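Local coordinates for acyl-CoA dehydrogenase (Slackia heliotrinireducens, PDB 4RM7), which belongs to the acyl-CoA dehydrogenase family, in which a middle domain of beta strands is set against N- and C-terminal helical domains, here in an assembly of four chains, at residues Q98-F103 against W226-S231; G148-M153 against N219-E224; A173-G178 against S186-P191; A195-Y200 against A213-D218. All coordinates share one frame; numbering follows the deposited sequence.

Contact 1: Q98-F103 against W226-S231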
loop_
_atom_site.group_PDB
_atom_site.type_symbol
_atom_site.label_atom_id
_atom_site.label_comp_id
_atom_site.label_asym_id
_atom_site.label_seq_id
_atom_site.Cartn_x
_atom_site.Cartn_y
_atom_site.Cartn_z
ATOM N N GLN A 98 -25.716 4.461 -27.762
ATOM C CA GLN A 98 -26.730 4.187 -26.761
ATOM C C GLN A 98 -27.372 5.472 -26.251
ATOM O O GLN A 98 -28.598 5.579 -26.188
ATOM C CB GLN A 98 -26.113 3.406 -25.615
ATOM C CG GLN A 98 -27.117 2.812 -24.674
ATOM C CD GLN A 98 -26.493 1.771 -23.782
ATOM O OE1 GLN A 98 -25.435 1.218 -24.100
ATOM N NE2 GLN A 98 -27.130 1.509 -22.644
ATOM N N ILE A 99 -26.530 6.446 -25.906
ATOM C CA ILE A 99 -26.978 7.753 -25.441
ATOM C C ILE A 99 -27.819 8.495 -26.482
ATOM O O ILE A 99 -28.841 9.103 -26.149
ATOM C CB ILE A 99 -25.782 8.618 -25.045
ATOM C CG1 ILE A 99 -25.218 8.144 -23.715
ATOM C CG2 ILE A 99 -26.170 10.072 -24.926
ATOM C CD1 ILE A 99 -23.960 8.871 -23.330
ATOM N N LEU A 100 -27.404 8.442 -27.740
ATOM C CA LEU A 100 -28.206 9.041 -28.803
ATOM C C LEU A 100 -29.597 8.413 -28.884
ATOM O O LEU A 100 -30.592 9.132 -28.957
ATOM C CB LEU A 100 -27.521 8.916 -30.164
ATOM C CG LEU A 100 -28.383 9.568 -31.246
ATOM C CD1 LEU A 100 -28.478 11.033 -30.960
ATOM C CD2 LEU A 100 -27.870 9.325 -32.649
ATOM N N GLU A 101 -29.664 7.081 -28.873
ATOM C CA GLU A 101 -30.946 6.378 -28.966
ATOM C C GLU A 101 -31.877 6.767 -27.831
ATOM O O GLU A 101 -33.067 6.998 -28.044
ATOM C CB GLU A 101 -30.750 4.864 -28.961
ATOM C CG GLU A 101 -30.219 4.290 -30.266
ATOM C CD GLU A 101 -29.968 2.782 -30.206
ATOM O OE1 GLU A 101 -29.919 2.204 -29.100
ATOM O OE2 GLU A 101 -29.820 2.170 -31.278
ATOM N N ALA A 102 -31.322 6.856 -26.630
ATOM C CA ALA A 102 -32.098 7.174 -25.433
ATOM C C ALA A 102 -32.781 8.532 -25.511
ATOM O O ALA A 102 -33.920 8.668 -25.072
ATOM C CB ALA A 102 -31.200 7.109 -24.193
ATOM N N PHE A 103 -32.112 9.535 -26.077
ATOM C CA PHE A 103 -32.624 10.908 -25.975
ATOM C C PHE A 103 -33.266 11.458 -27.243
ATOM O O PHE A 103 -33.852 12.547 -27.227
ATOM C CB PHE A 103 -31.505 11.849 -25.538
ATOM C CG PHE A 103 -31.190 11.760 -24.086
ATOM C CD1 PHE A 103 -31.894 12.523 -23.165
ATOM C CD2 PHE A 103 -30.209 10.907 -23.630
ATOM C CE1 PHE A 103 -31.615 12.443 -21.817
ATOM C CE2 PHE A 103 -29.929 10.820 -22.281
ATOM C CZ PHE A 103 -30.633 11.591 -21.376
ATOM N N TRP A 226 -32.991 21.121 -33.980
ATOM C CA TRP A 226 -31.767 20.471 -33.519
ATOM C C TRP A 226 -31.944 19.825 -32.146
ATOM O O TRP A 226 -31.189 18.925 -31.782
ATOM C CB TRP A 226 -30.610 21.476 -33.468
ATOM C CG TRP A 226 -30.217 22.028 -34.810
ATOM C CD1 TRP A 226 -30.702 21.646 -36.024
ATOM C CD2 TRP A 226 -29.263 23.066 -35.068
ATOM N NE1 TRP A 226 -30.114 22.380 -37.021
ATOM C CE2 TRP A 226 -29.221 23.255 -36.462
ATOM C CE3 TRP A 226 -28.443 23.857 -34.258
ATOM C CZ2 TRP A 226 -28.387 24.203 -37.065
ATOM C CZ3 TRP A 226 -27.620 24.801 -34.859
ATOM C CH2 TRP A 226 -27.599 24.963 -36.246
ATOM N N ARG A 227 -32.928 20.284 -31.378
ATOM C CA ARG A 227 -33.141 19.747 -30.033
ATOM C C ARG A 227 -33.615 18.298 -30.098
ATOM O O ARG A 227 -34.486 17.957 -30.907
ATOM C CB ARG A 227 -34.152 20.584 -29.255
ATOM C CG ARG A 227 -34.182 20.279 -27.769
ATOM C CD ARG A 227 -35.579 20.413 -27.197
ATOM N NE ARG A 227 -36.174 21.721 -27.461
ATOM C CZ ARG A 227 -35.994 22.788 -26.691
ATOM N NH1 ARG A 227 -36.575 23.941 -27.001
ATOM N NH2 ARG A 227 -35.225 22.699 -25.608
ATOM N N LEU A 228 -33.035 17.447 -29.256
ATOM C CA LEU A 228 -33.420 16.046 -29.230
ATOM C C LEU A 228 -34.772 15.904 -28.546
ATOM O O LEU A 228 -34.959 16.377 -27.427
ATOM C CB LEU A 228 -32.368 15.194 -28.521
ATOM C CG LEU A 228 -31.006 14.940 -29.185
ATOM C CD1 LEU A 228 -30.334 13.702 -28.570
ATOM C CD2 LEU A 228 -31.127 14.807 -30.699
ATOM N N LYS A 229 -35.711 15.269 -29.242
ATOM C CA LYS A 229 -37.048 15.017 -28.721
ATOM C C LYS A 229 -37.216 13.525 -28.503
ATOM O O LYS A 229 -37.636 12.813 -29.412
ATOM C CB LYS A 229 -38.111 15.537 -29.691
ATOM C CG LYS A 229 -37.705 16.812 -30.425
ATOM C CD LYS A 229 -38.901 17.508 -31.060
ATOM C CE LYS A 229 -39.805 18.145 -29.998
ATOM N NZ LYS A 229 -41.196 18.441 -30.483
ATOM N N GLY A 230 -36.877 13.045 -27.309
ATOM C CA GLY A 230 -36.839 11.612 -27.070
ATOM C C GLY A 230 -37.684 11.103 -25.922
ATOM O O GLY A 230 -38.322 11.881 -25.207
ATOM N N SER A 231 -37.686 9.782 -25.756
ATOM C CA SER A 231 -38.397 9.131 -24.659
ATOM C C SER A 231 -37.762 9.493 -23.314
ATOM O O SER A 231 -38.461 9.844 -22.360
ATOM C CB SER A 231 -38.407 7.611 -24.852
ATOM O OG SER A 231 -37.088 7.102 -24.963
#
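Phe103, at the C-terminal end of helix 90-103, meets Gly230 of an irregular, mostly extended loop, with their CA atoms 4.4 Å apart. No hydrogen bond crosses between the segments. Phe103 O instead receives a CA-H...O contact from Gly230 CA at 3.1 Å, and the amide of Gly230 is equally near but poorly aimed for a bond. Glycine suits this place because the missing CB would have pointed at that carbonyl. Leu228 supplies the apolar part. Its CB lies 3.3 Å from Phe103 O, while CD1 reaches past the carbonyl to touch Phe103 CB at 3.7 Å. The same methyl meets Leu100 CD1 at 4.0 Å, the two leucine side chains crossing at about a right angle. Leu100 can offer this methyl because its CG stands anti to the backbone N (chi1 -179°), which swings a branch toward the loop although the CB does not face it. Beyond the contact, Ala102 O accepts from the hydroxyl of Ser232. Gln108 of helix 106-119 hydrogen-bonds Arg227 O and Lys229 N of the loop. Leu100 also rests on Phe112 of that helix and on Met189 of strand 184-191, whose Phe187 meets the Phe103 ring with planes about 60° apart. The last turns of helix 90-103 thus touch helices 106-119 and 234-270 and strand 184-191, with the loop running across the C-terminal end.

Contact 2: G148-M153 against N219-E224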
loop_
_atom_site.group_PDB
_atom_site.type_symbol
_atom_site.label_atom_id
_atom_site.label_comp_id
_atom_site.label_asym_id
_atom_site.label_seq_id
_atom_site.Cartn_x
_atom_site.Cartn_y
_atom_site.Cartn_z
ATOM N N GLY A 148 -33.948 37.473 -29.259
ATOM C CA GLY A 148 -35.193 38.033 -29.714
ATOM C C GLY A 148 -35.954 36.950 -30.423
ATOM O O GLY A 148 -36.795 36.278 -29.854
ATOM N N ASP A 149 -35.604 36.773 -31.682
ATOM C CA ASP A 149 -36.227 35.797 -32.549
ATOM C C ASP A 149 -35.310 34.603 -32.712
ATOM O O ASP A 149 -35.490 33.786 -33.608
ATOM C CB ASP A 149 -36.514 36.427 -33.907
ATOM C CG ASP A 149 -37.328 35.529 -34.807
ATOM O OD1 ASP A 149 -38.575 35.560 -34.718
ATOM O OD2 ASP A 149 -36.717 34.794 -35.608
ATOM N N THR A 150 -34.297 34.530 -31.858
ATOM C CA THR A 150 -33.246 33.542 -31.996
ATOM C C THR A 150 -32.993 32.782 -30.715
ATOM O O THR A 150 -33.265 33.268 -29.625
ATOM C CB THR A 150 -31.933 34.227 -32.357
ATOM O OG1 THR A 150 -31.780 35.387 -31.533
ATOM C CG2 THR A 150 -31.940 34.638 -33.804
ATOM N N LEU A 151 -32.457 31.579 -30.874
ATOM C CA LEU A 151 -32.014 30.758 -29.764
ATOM C C LEU A 151 -30.497 30.739 -29.773
ATOM O O LEU A 151 -29.882 30.435 -30.782
ATOM C CB LEU A 151 -32.541 29.341 -29.926
ATOM C CG LEU A 151 -34.053 29.180 -29.902
ATOM C CD1 LEU A 151 -34.448 27.718 -29.970
ATOM C CD2 LEU A 151 -34.616 29.829 -28.655
ATOM N N VAL A 152 -29.897 31.081 -28.648
ATOM C CA VAL A 152 -28.456 31.214 -28.579
ATOM C C VAL A 152 -27.808 30.372 -27.481
ATOM O O VAL A 152 -28.234 30.396 -26.340
ATOM C CB VAL A 152 -28.083 32.686 -28.395
ATOM C CG1 VAL A 152 -28.442 33.144 -26.996
ATOM C CG2 VAL A 152 -26.617 32.905 -28.687
HETATM N N MSE A 153 -26.753 29.650 -27.837
HETATM C CA MSE A 153 -26.106 28.734 -26.910
HETATM C C MSE A 153 -24.746 29.252 -26.433
HETATM O O MSE A 153 -23.934 29.725 -27.232
HETATM C CB MSE A 153 -25.947 27.360 -27.555
HETATM C CG MSE A 153 -25.220 26.349 -26.667
HETATM SE SE MSE A 153 -24.880 24.608 -27.521
HETATM C CE MSE A 153 -26.658 23.814 -27.382
ATOM N N ASN A 219 -22.056 32.378 -28.245
ATOM C CA ASN A 219 -23.323 32.786 -28.873
ATOM C C ASN A 219 -23.646 32.034 -30.154
ATOM O O ASN A 219 -23.713 32.628 -31.215
ATOM C CB ASN A 219 -23.335 34.289 -29.170
ATOM C CG ASN A 219 -23.399 35.128 -27.914
ATOM O OD1 ASN A 219 -24.242 34.901 -27.055
ATOM N ND2 ASN A 219 -22.491 36.095 -27.793
ATOM N N VAL A 220 -23.832 30.726 -30.062
ATOM C CA VAL A 220 -24.119 29.949 -31.256
ATOM C C VAL A 220 -25.617 29.843 -31.495
ATOM O O VAL A 220 -26.366 29.424 -30.614
ATOM C CB VAL A 220 -23.512 28.553 -31.163
ATOM C CG1 VAL A 220 -23.848 27.761 -32.412
ATOM C CG2 VAL A 220 -22.013 28.666 -30.981
ATOM N N GLU A 221 -26.047 30.254 -32.683
ATOM C CA GLU A 221 -27.451 30.154 -33.065
ATOM C C GLU A 221 -27.844 28.701 -33.258
ATOM O O GLU A 221 -27.284 27.999 -34.106
ATOM C CB GLU A 221 -27.727 30.921 -34.350
ATOM C CG GLU A 221 -27.418 32.393 -34.271
ATOM C CD GLU A 221 -28.357 33.231 -35.114
ATOM O OE1 GLU A 221 -29.206 32.662 -35.848
ATOM O OE2 GLU A 221 -28.249 34.468 -35.024
ATOM N N VAL A 222 -28.813 28.248 -32.474
ATOM C CA VAL A 222 -29.279 26.879 -32.610
ATOM C C VAL A 222 -30.734 26.862 -33.062
ATOM O O VAL A 222 -31.554 27.643 -32.584
ATOM C CB VAL A 222 -29.099 26.088 -31.286
ATOM C CG1 VAL A 222 -27.616 25.955 -30.958
ATOM C CG2 VAL A 222 -29.838 26.755 -30.136
ATOM N N LYS A 223 -31.048 25.990 -34.013
ATOM C CA LYS A 223 -32.420 25.878 -34.501
ATOM C C LYS A 223 -33.233 24.929 -33.612
ATOM O O LYS A 223 -32.676 24.058 -32.949
ATOM C CB LYS A 223 -32.428 25.414 -35.963
ATOM C CG LYS A 223 -32.023 26.509 -36.944
ATOM C CD LYS A 223 -31.938 26.002 -38.387
ATOM C CE LYS A 223 -31.412 27.078 -39.357
ATOM N NZ LYS A 223 -29.945 27.408 -39.163
ATOM N N GLU A 224 -34.547 25.111 -33.585
ATOM C CA GLU A 224 -35.411 24.279 -32.752
ATOM C C GLU A 224 -35.369 22.809 -33.182
ATOM O O GLU A 224 -35.437 21.900 -32.347
ATOM C CB GLU A 224 -36.846 24.808 -32.787
ATOM C CG GLU A 224 -37.860 23.965 -32.018
ATOM C CD GLU A 224 -37.659 24.005 -30.508
ATOM O OE1 GLU A 224 -36.821 24.800 -30.033
ATOM O OE2 GLU A 224 -38.348 23.239 -29.794
#
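Met153 and Val220 form a hydrogen-bonded antiparallel pair, tied in both directions: Met153 N donates to Val220 O at 2.8 Å, and Val220 N returns the bond to Met153 O at 3.0 Å, in the carbonyl plane on a lone pair. A third bond, from Val222 N to Leu151 O at 3.0 Å, is nearly straight (164°), and Glu221 CA adds a CA-H...O contact to the same carbonyl. Val152 and Glu221, the non-hydrogen-bonded pair between them, send their side chains to one face of the sheet. On that side the CG2 methyl of Thr150 lies 3.9 Å from Glu221 OE1 and equally close to OE2, and Val152 CG2 packs over the backbone of Asn219. Beta-branched valines suit the extended chain here, while Asn219 tolerates left-handed backbone angles where the chain turns a corner. Val222 holds the apolar side with both branches: CG2 touches Leu151 CB at 3.7 Å, and CG1 meets Met153 CB at 4.0 Å. The selenomethionine Met153 has its CG anti to the backbone N (chi1 178°) and runs on to Trp188, which also backs Leu151 and Val222. At the far end Leu151 CD1 approaches Glu224 OE1, an oxygen held by Arg227. This short antiparallel ladder, with Val152 also bonded to Thr145 of strand 143-146, is part of the beta sheet of the acyl-CoA dehydrogenase middle domain.

Contact 3: A173-G178 against S186-P191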
loop_
_atom_site.group_PDB
_atom_site.type_symbol
_atom_site.label_atom_id
_atom_site.label_comp_id
_atom_site.label_asym_id
_atom_site.label_seq_id
_atom_site.Cartn_x
_atom_site.Cartn_y
_atom_site.Cartn_z
ATOM N N ALA A 173 -27.303 20.792 -22.372
ATOM C CA ALA A 173 -27.489 22.202 -22.017
ATOM C C ALA A 173 -28.756 22.448 -21.200
ATOM O O ALA A 173 -29.743 21.730 -21.338
ATOM C CB ALA A 173 -27.523 23.069 -23.285
ATOM N N TYR A 174 -28.714 23.462 -20.341
ATOM C CA TYR A 174 -29.930 24.002 -19.736
ATOM C C TYR A 174 -30.661 24.835 -20.771
ATOM O O TYR A 174 -30.120 25.821 -21.277
ATOM C CB TYR A 174 -29.624 24.865 -18.514
ATOM C CG TYR A 174 -29.352 24.088 -17.255
ATOM C CD1 TYR A 174 -30.172 23.036 -16.873
ATOM C CD2 TYR A 174 -28.268 24.403 -16.445
ATOM C CE1 TYR A 174 -29.920 22.324 -15.712
ATOM C CE2 TYR A 174 -28.006 23.693 -15.286
ATOM C CZ TYR A 174 -28.832 22.654 -14.921
ATOM O OH TYR A 174 -28.566 21.955 -13.765
ATOM N N ASP A 175 -31.881 24.431 -21.102
ATOM C CA ASP A 175 -32.725 25.231 -21.974
ATOM C C ASP A 175 -33.518 26.218 -21.125
ATOM O O ASP A 175 -34.206 25.825 -20.186
ATOM C CB ASP A 175 -33.654 24.343 -22.790
ATOM C CG ASP A 175 -34.573 25.133 -23.686
ATOM O OD1 ASP A 175 -34.416 26.366 -23.784
ATOM O OD2 ASP A 175 -35.453 24.517 -24.310
ATOM N N LYS A 176 -33.401 27.501 -21.457
ATOM C CA LYS A 176 -34.079 28.561 -20.721
ATOM C C LYS A 176 -35.114 29.286 -21.578
ATOM O O LYS A 176 -35.679 30.292 -21.151
ATOM C CB LYS A 176 -33.069 29.578 -20.195
ATOM C CG LYS A 176 -32.196 29.096 -19.073
ATOM C CD LYS A 176 -32.110 30.166 -18.001
ATOM C CE LYS A 176 -30.914 29.954 -17.100
ATOM N NZ LYS A 176 -29.661 30.092 -17.882
ATOM N N THR A 177 -35.350 28.780 -22.786
ATOM C CA THR A 177 -36.232 29.445 -23.737
ATOM C C THR A 177 -37.705 29.234 -23.404
ATOM O O THR A 177 -38.578 29.862 -24.002
ATOM C CB THR A 177 -35.978 28.960 -25.168
ATOM O OG1 THR A 177 -36.308 27.570 -25.265
ATOM C CG2 THR A 177 -34.513 29.160 -25.545
ATOM N N GLY A 178 -37.976 28.341 -22.459
ATOM C CA GLY A 178 -39.323 28.174 -21.953
ATOM C C GLY A 178 -39.647 29.292 -20.985
ATOM O O GLY A 178 -38.750 29.896 -20.395
ATOM N N SER A 186 -31.540 19.452 -21.500
ATOM C CA SER A 186 -31.818 19.331 -22.925
ATOM C C SER A 186 -30.588 18.909 -23.702
ATOM O O SER A 186 -29.459 19.220 -23.309
ATOM C CB SER A 186 -32.331 20.652 -23.477
ATOM O OG SER A 186 -31.284 21.603 -23.548
ATOM N N PHE A 187 -30.815 18.203 -24.806
ATOM C CA PHE A 187 -29.740 17.807 -25.708
ATOM C C PHE A 187 -29.940 18.476 -27.061
ATOM O O PHE A 187 -31.067 18.599 -27.538
ATOM C CB PHE A 187 -29.683 16.289 -25.878
ATOM C CG PHE A 187 -28.658 15.604 -25.002
ATOM C CD1 PHE A 187 -27.297 15.759 -25.245
ATOM C CD2 PHE A 187 -29.056 14.777 -23.954
ATOM C CE1 PHE A 187 -26.351 15.125 -24.449
ATOM C CE2 PHE A 187 -28.116 14.135 -23.154
ATOM C CZ PHE A 187 -26.763 14.309 -23.405
ATOM N N TRP A 188 -28.838 18.893 -27.679
ATOM C CA TRP A 188 -28.875 19.569 -28.968
ATOM C C TRP A 188 -27.838 18.996 -29.928
ATOM O O TRP A 188 -26.653 18.946 -29.604
ATOM C CB TRP A 188 -28.614 21.057 -28.788
ATOM C CG TRP A 188 -29.567 21.753 -27.887
ATOM C CD1 TRP A 188 -29.573 21.739 -26.521
ATOM C CD2 TRP A 188 -30.643 22.609 -28.287
ATOM N NE1 TRP A 188 -30.603 22.527 -26.047
ATOM C CE2 TRP A 188 -31.270 23.071 -27.112
ATOM C CE3 TRP A 188 -31.143 23.025 -29.526
ATOM C CZ2 TRP A 188 -32.368 23.920 -27.144
ATOM C CZ3 TRP A 188 -32.228 23.872 -29.555
ATOM C CH2 TRP A 188 -32.831 24.309 -28.373
HETATM N N MSE A 189 -28.271 18.586 -31.115
HETATM C CA MSE A 189 -27.337 18.109 -32.134
HETATM C C MSE A 189 -26.870 19.278 -33.009
HETATM O O MSE A 189 -27.522 19.636 -33.992
HETATM C CB MSE A 189 -27.987 17.015 -32.989
HETATM C CG MSE A 189 -27.059 16.373 -34.010
HETATM SE SE MSE A 189 -25.571 15.414 -33.194
HETATM C CE MSE A 189 -26.514 13.902 -32.425
ATOM N N VAL A 190 -25.738 19.872 -32.646
ATOM C CA VAL A 190 -25.289 21.101 -33.289
ATOM C C VAL A 190 -24.255 20.851 -34.370
ATOM O O VAL A 190 -23.212 20.261 -34.106
ATOM C CB VAL A 190 -24.698 22.067 -32.251
ATOM C CG1 VAL A 190 -24.270 23.377 -32.903
ATOM C CG2 VAL A 190 -25.697 22.312 -31.134
ATOM N N PRO A 191 -24.543 21.297 -35.601
ATOM C CA PRO A 191 -23.577 21.239 -36.709
ATOM C C PRO A 191 -22.303 21.992 -36.355
ATOM O O PRO A 191 -22.391 23.098 -35.823
ATOM C CB PRO A 191 -24.308 21.934 -37.864
ATOM C CG PRO A 191 -25.755 21.868 -37.505
ATOM C CD PRO A 191 -25.820 21.908 -36.005
#
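Ser186 and Ala173 are paired across antiparallel strands of a beta hairpin, and the serine hydroxyl has two partners. Its OG donates to Ala173 O at 2.7 Å, coming from above the carbonyl plane, and accepts from Trp188 NE1 at 2.8 Å along a bent path (137°), with OG tilted out of the indole plane. Lodged between its own N and carbonyl carbon (chi1 72°), OG stands within reach of both. The backbone adds Ala173 N to Ser186 O at 2.8 Å, and the small methyl of Ala173 lets the indole settle beside it, CB to Trp188 CD1 4.1 Å. Asp175 is equally well supplied. OD1 accepts from Thr177 N, which meets it from above the carboxylate plane at 2.8 Å, closing an Asx turn. Thr177 OG1 uses the syn lone pair of the same oxygen at 2.7 Å. OD2 faces Arg227 in a salt bridge modelled too short for its length to be trusted, and it also lies at the edge of the indole, near the ring plane. Asp175 CB packs on Ser186 OG at 3.7 Å. In this buried setting the indole N-H, the serine hydroxyl and both carboxylate oxygens all have partners. Such bonds should offset the cost of burying them. The N-H and hydroxyl of Thr177, with a guanidinium nearby whose exact distance is doubtful, would be consistent with an ionised Asp175.

Contact 4: A195-Y200 against A213-D218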
loop_
_atom_site.group_PDB
_atom_site.type_symbol
_atom_site.label_atom_id
_atom_site.label_comp_id
_atom_site.label_asym_id
_atom_site.label_seq_id
_atom_site.Cartn_x
_atom_site.Cartn_y
_atom_site.Cartn_z
ATOM N N ALA A 195 -21.592 29.087 -36.669
ATOM C CA ALA A 195 -20.603 30.072 -36.253
ATOM C C ALA A 195 -20.528 30.145 -34.736
ATOM O O ALA A 195 -21.531 29.935 -34.053
ATOM C CB ALA A 195 -20.928 31.428 -36.836
ATOM N N GLY A 196 -19.333 30.412 -34.207
ATOM C CA GLY A 196 -19.155 30.557 -32.769
ATOM C C GLY A 196 -18.694 29.313 -32.039
ATOM O O GLY A 196 -18.633 29.297 -30.799
ATOM N N ILE A 197 -18.368 28.261 -32.787
ATOM C CA ILE A 197 -17.851 27.036 -32.161
ATOM C C ILE A 197 -16.328 26.978 -32.264
ATOM O O ILE A 197 -15.776 27.036 -33.351
ATOM C CB ILE A 197 -18.464 25.789 -32.800
ATOM C CG1 ILE A 197 -19.984 25.815 -32.619
ATOM C CG2 ILE A 197 -17.873 24.532 -32.184
ATOM C CD1 ILE A 197 -20.691 24.639 -33.225
ATOM N N TYR A 198 -15.647 26.885 -31.130
ATOM C CA TYR A 198 -14.185 26.859 -31.123
ATOM C C TYR A 198 -13.650 25.582 -30.474
ATOM O O TYR A 198 -13.972 25.266 -29.325
ATOM C CB TYR A 198 -13.636 28.102 -30.404
ATOM C CG TYR A 198 -14.113 29.380 -31.039
ATOM C CD1 TYR A 198 -13.320 30.069 -31.951
ATOM C CD2 TYR A 198 -15.375 29.887 -30.750
ATOM C CE1 TYR A 198 -13.772 31.241 -32.544
ATOM C CE2 TYR A 198 -15.841 31.040 -31.342
ATOM C CZ TYR A 198 -15.041 31.713 -32.238
ATOM O OH TYR A 198 -15.516 32.862 -32.813
ATOM N N ALA A 199 -12.827 24.841 -31.204
ATOM C CA ALA A 199 -12.273 23.625 -30.629
ATOM C C ALA A 199 -10.785 23.769 -30.318
ATOM O O ALA A 199 -10.004 24.284 -31.112
ATOM C CB ALA A 199 -12.517 22.450 -31.540
ATOM N N TYR A 200 -10.401 23.313 -29.135
ATOM C CA TYR A 200 -9.021 23.375 -28.717
ATOM C C TYR A 200 -8.546 21.969 -28.354
ATOM O O TYR A 200 -8.908 21.429 -27.310
ATOM C CB TYR A 200 -8.875 24.332 -27.544
ATOM C CG TYR A 200 -9.372 25.728 -27.843
ATOM C CD1 TYR A 200 -8.537 26.664 -28.424
ATOM C CD2 TYR A 200 -10.678 26.112 -27.543
ATOM C CE1 TYR A 200 -8.972 27.941 -28.700
ATOM C CE2 TYR A 200 -11.129 27.395 -27.820
ATOM C CZ TYR A 200 -10.263 28.306 -28.393
ATOM O OH TYR A 200 -10.670 29.589 -28.684
ATOM N N ALA A 213 -10.999 17.258 -27.100
ATOM C CA ALA A 213 -10.856 18.702 -27.233
ATOM C C ALA A 213 -11.729 19.405 -26.226
ATOM O O ALA A 213 -12.724 18.847 -25.764
ATOM C CB ALA A 213 -11.224 19.163 -28.637
ATOM N N THR A 214 -11.334 20.628 -25.884
ATOM C CA THR A 214 -12.217 21.575 -25.224
ATOM C C THR A 214 -12.961 22.325 -26.319
ATOM O O THR A 214 -12.352 22.790 -27.286
ATOM C CB THR A 214 -11.446 22.569 -24.325
ATOM O OG1 THR A 214 -10.717 21.855 -23.318
ATOM C CG2 THR A 214 -12.395 23.538 -23.654
ATOM N N VAL A 215 -14.276 22.430 -26.186
ATOM C CA VAL A 215 -15.068 23.128 -27.184
ATOM C C VAL A 215 -15.856 24.256 -26.546
ATOM O O VAL A 215 -16.649 24.027 -25.634
ATOM C CB VAL A 215 -16.042 22.176 -27.913
ATOM C CG1 VAL A 215 -16.831 22.940 -28.939
ATOM C CG2 VAL A 215 -15.281 21.040 -28.574
ATOM N N ARG A 216 -15.642 25.474 -27.028
ATOM C CA ARG A 216 -16.373 26.625 -26.523
ATOM C C ARG A 216 -17.479 26.998 -27.498
ATOM O O ARG A 216 -17.267 27.067 -28.714
ATOM C CB ARG A 216 -15.434 27.816 -26.306
ATOM C CG ARG A 216 -16.017 28.971 -25.467
ATOM C CD ARG A 216 -15.538 30.349 -25.964
ATOM N NE ARG A 216 -14.266 30.265 -26.689
ATOM C CZ ARG A 216 -13.774 31.211 -27.496
ATOM N NH1 ARG A 216 -14.427 32.353 -27.706
ATOM N NH2 ARG A 216 -12.611 31.010 -28.100
ATOM N N PHE A 217 -18.668 27.232 -26.954
ATOM C CA PHE A 217 -19.778 27.758 -27.725
ATOM C C PHE A 217 -19.971 29.234 -27.359
ATOM O O PHE A 217 -20.342 29.570 -26.227
ATOM C CB PHE A 217 -21.037 26.937 -27.458
ATOM C CG PHE A 217 -20.882 25.480 -27.788
ATOM C CD1 PHE A 217 -21.365 24.970 -28.990
ATOM C CD2 PHE A 217 -20.243 24.612 -26.896
ATOM C CE1 PHE A 217 -21.209 23.619 -29.304
ATOM C CE2 PHE A 217 -20.080 23.256 -27.200
ATOM C CZ PHE A 217 -20.561 22.757 -28.412
ATOM N N ASP A 218 -19.674 30.108 -28.316
ATOM C CA ASP A 218 -19.774 31.553 -28.117
ATOM C C ASP A 218 -20.940 32.111 -28.927
ATOM O O ASP A 218 -20.816 32.300 -30.137
ATOM C CB ASP A 218 -18.456 32.243 -28.509
ATOM C CG ASP A 218 -18.571 33.759 -28.551
ATOM O OD1 ASP A 218 -19.338 34.335 -27.747
ATOM O OD2 ASP A 218 -17.887 34.380 -29.396
#
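Thr214 O takes the amide of Tyr200 at 2.7 Å, and Tyr200 O is bonded in turn by Thr214 N, so this pair is clasped both ways in the beta hairpin of strands 197-202 and 212-221. Tyr198 and Arg216 repeat the reciprocal bonds, and Asp218 N to Gly196 O, at 2.8 Å and almost straight (172°), continues the ladder where the first strand is about to begin. Gly196 adopts a left-handed backbone, natural for glycine, and lies directly against Asp218 O, where a CB would have no place. On the face bearing the tyrosines, Arg216 lays its guanidinium flat on the Tyr198 ring, centres 4.3 Å apart and planes at 9°, an off-centre cation-pi stack. With CG anti to the backbone N (chi1 -166°) and bends further along the chain, the guanidinium is carried across to strand 197-202 and over one face of Tyr198. NH2 also points at Tyr200 OH near the plane of that ring, but the modelled bond is too short for its length to be reliable. The opposite face is apolar. Ile197 CG2 meets Val215 CG1 at 3.8 Å, and Ile197 lies side by side with Phe217, CG1 to CD1 4.0 Å; Leu169 of strand 168-175 touches all three residues. Strand 151-161 flanks the hairpin's second strand. Back on the tyrosine side, Asp218 CB sits 4.0 Å from Tyr198 CE2.

Contact 1 closes the longest loop of chain and encloses the others: contact 2 lies inside it, and contacts 3 and 4 follow one another within contact 2. Contacts 2, 3 and 4 belong to one mixed sheet of the middle domain; contacts 2 and 4 share strand 212-221, their centres about 16 Å apart. The centres of contacts 2 and 3 are only about 9 Å apart, and Leu151 of the one packs on Thr177 of the other. Contact 1, its centre about 12 Å from that of contact 3, links this sheet to helix 90-103 through Leu228, whose amide probably bonds Phe187 O. The chain leaving the sheet is thereby anchored against the N-terminal domain before helix 234-270 begins.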